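PDB 4Y9J: protein ACDH-11, isoform b from Caenorhabditis elegans, which belongs to the acyl-CoA dehydrogenase family of flavoproteins and binds flavin-adenine dinucleotide within a four-chain assembly. Local coordinates for residues 71-76 with 279-284. Sequence-based numbering, arbitrary orientation.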
loop_
_atom_site.group_PDB
_atom_site.type_symbol
_atom_site.label_atom_id
_atom_site.label_comp_id
_atom_site.label_asym_id
_atom_site.label_seq_id
_atom_site.Cartn_x
_atom_site.Cartn_y
_atom_site.Cartn_z
ATOM N N GLN B 71 -6.031 -15.774 -5.106
ATOM C CA GLN B 71 -5.339 -15.269 -3.929
ATOM C C GLN B 71 -3.890 -14.911 -4.115
ATOM O O GLN B 71 -3.426 -13.927 -3.560
ATOM C CB GLN B 71 -5.504 -16.193 -2.745
ATOM C CG GLN B 71 -6.915 -16.333 -2.237
ATOM C CD GLN B 71 -7.612 -14.968 -1.915
ATOM O OE1 GLN B 71 -7.161 -14.240 -1.107
ATOM N NE2 GLN B 71 -8.678 -14.677 -2.581
ATOM N N ALA B 72 -3.173 -15.701 -4.947
ATOM C CA ALA B 72 -1.762 -15.454 -5.208
ATOM C C ALA B 72 -1.541 -14.173 -5.993
ATOM O O ALA B 72 -0.480 -13.559 -5.888
ATOM C CB ALA B 72 -1.138 -16.645 -5.949
ATOM N N GLU B 73 -2.541 -13.727 -6.698
ATOM C CA GLU B 73 -2.490 -12.420 -7.333
ATOM C C GLU B 73 -2.839 -11.267 -6.355
ATOM O O GLU B 73 -2.383 -10.122 -6.541
ATOM C CB GLU B 73 -3.426 -12.428 -8.537
ATOM C CG GLU B 73 -3.697 -11.108 -9.242
ATOM C CD GLU B 73 -2.589 -10.677 -10.176
ATOM O OE1 GLU B 73 -1.621 -11.446 -10.351
ATOM O OE2 GLU B 73 -2.653 -9.501 -10.719
ATOM N N LEU B 74 -3.773 -11.537 -5.440
ATOM C CA LEU B 74 -4.200 -10.535 -4.467
ATOM C C LEU B 74 -3.217 -10.288 -3.374
ATOM O O LEU B 74 -3.215 -9.206 -2.790
ATOM C CB LEU B 74 -5.566 -10.889 -3.898
ATOM C CG LEU B 74 -6.691 -10.989 -4.890
ATOM C CD1 LEU B 74 -7.917 -11.534 -4.218
ATOM C CD2 LEU B 74 -6.913 -9.666 -5.608
ATOM N N GLU B 75 -2.328 -11.217 -3.113
ATOM C CA GLU B 75 -1.291 -11.052 -2.073
ATOM C C GLU B 75 0.063 -11.385 -2.696
ATOM O O GLU B 75 0.634 -12.483 -2.511
ATOM C CB GLU B 75 -1.522 -11.946 -0.852
ATOM C CG GLU B 75 -2.779 -11.588 -0.129
ATOM C CD GLU B 75 -2.746 -10.312 0.705
ATOM O OE1 GLU B 75 -1.643 -9.681 0.909
ATOM O OE2 GLU B 75 -3.889 -9.969 1.206
ATOM N N GLN B 76 0.603 -10.396 -3.370
ATOM C CA GLN B 76 1.804 -10.595 -4.165
ATOM C C GLN B 76 3.054 -10.677 -3.332
ATOM O O GLN B 76 3.077 -10.221 -2.214
ATOM C CB GLN B 76 1.905 -9.409 -5.123
ATOM C CG GLN B 76 0.726 -9.408 -6.084
ATOM C CD GLN B 76 0.586 -8.079 -6.872
ATOM O OE1 GLN B 76 1.539 -7.282 -6.992
ATOM N NE2 GLN B 76 -0.576 -7.906 -7.452
ATOM N N GLY B 279 2.207 -8.403 -15.738
ATOM C CA GLY B 279 1.523 -9.571 -15.251
ATOM C C GLY B 279 2.479 -10.546 -14.654
ATOM O O GLY B 279 3.630 -10.200 -14.397
ATOM N N THR B 280 2.026 -11.803 -14.443
ATOM C CA THR B 280 2.761 -12.735 -13.605
ATOM C C THR B 280 3.090 -12.174 -12.215
ATOM O O THR B 280 4.092 -12.565 -11.562
ATOM C CB THR B 280 4.036 -13.357 -14.291
ATOM O OG1 THR B 280 5.105 -12.414 -14.328
ATOM C CG2 THR B 280 3.759 -13.844 -15.790
ATOM N N LYS B 281 2.262 -11.257 -11.737
ATOM C CA LYS B 281 2.516 -10.596 -10.479
ATOM C C LYS B 281 2.545 -11.596 -9.266
ATOM O O LYS B 281 3.137 -11.284 -8.247
ATOM C CB LYS B 281 1.436 -9.470 -10.203
ATOM C CG LYS B 281 1.494 -8.295 -11.158
ATOM C CD LYS B 281 0.512 -7.162 -10.707
ATOM C CE LYS B 281 0.654 -5.883 -11.519
ATOM N NZ LYS B 281 1.955 -5.272 -11.200
ATOM N N GLN B 282 1.896 -12.722 -9.421
ATOM C CA GLN B 282 1.882 -13.795 -8.458
ATOM C C GLN B 282 3.267 -14.368 -8.222
ATOM O O GLN B 282 3.575 -14.840 -7.108
ATOM C CB GLN B 282 0.958 -14.968 -8.892
ATOM C CG GLN B 282 -0.403 -14.603 -9.495
ATOM C CD GLN B 282 -0.347 -14.353 -11.006
ATOM O OE1 GLN B 282 0.672 -13.990 -11.580
ATOM N NE2 GLN B 282 -1.444 -14.549 -11.621
ATOM N N LEU B 283 4.055 -14.381 -9.287
ATOM C CA LEU B 283 5.356 -15.055 -9.351
ATOM C C LEU B 283 6.493 -14.172 -8.812
ATOM O O LEU B 283 6.655 -13.044 -9.272
ATOM C CB LEU B 283 5.587 -15.405 -10.832
ATOM C CG LEU B 283 6.952 -15.882 -11.224
ATOM C CD1 LEU B 283 7.136 -17.307 -10.765
ATOM C CD2 LEU B 283 7.027 -15.883 -12.751
ATOM N N PRO B 284 7.340 -14.684 -7.906
ATOM C CA PRO B 284 8.416 -13.778 -7.512
ATOM C C PRO B 284 9.545 -13.807 -8.528
ATOM O O PRO B 284 10.105 -14.882 -8.762
ATOM C CB PRO B 284 8.893 -14.353 -6.209
ATOM C CG PRO B 284 8.339 -15.725 -6.161
ATOM C CD PRO B 284 7.172 -15.812 -7.000
HETATM O O HOH W 1 1.826 -15.045 -4.992
HETATM O O HOH W 2 -0.553 -10.791 -12.700
HETATM O O HOH W 3 3.448 -5.670 -9.053
#
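E73 and Q282 illustrate how a helix end and a loop can fit closely without one direct hydrogen bond between them. On the buried side, E73 OE1 stands over the face of the Q282 amide, 3.2 Å above CD, with the planes 68° apart. A water donates to E73 OE1 at 2.7 Å and accepts from K281 N, bridging the segments. The amide nitrogen of Q282 is held by D438, and E73 OE2 forms a salt bridge with R437, so helix 432-439 fixes both polar ends. In Q282, chi1 (-43°) sets CG against E73 and the bend at chi2 (87°) turns the amide under OE1, while CB meets the CB of A72 at 4.0 Å. The backbones approach through a CA-H...O contact, Q282 CA to A72 O, and a second water bridges A72 O and Q282 O. In this acyl-CoA dehydrogenase fold the contact joins the C-terminal end of helix 44-74, in the N-terminal helical domain, to a type I turn (T280 to L283) leading into strand 285-298 of the middle beta domain; T280 touches the bound FAD. On the more exposed side Q76 and K281 still touch, but their polar ends meet through water. Q76 NE2 donates to E73 O at 3.0 Å, nearly in line with the carbonyl, which helps orient the amide so that its face rests on K281 CB, with K281 CD 3.5 Å from NE2. K281 NZ, bonded to K277 O, reaches Q76 OE1 through a water 2.6 Å from NZ.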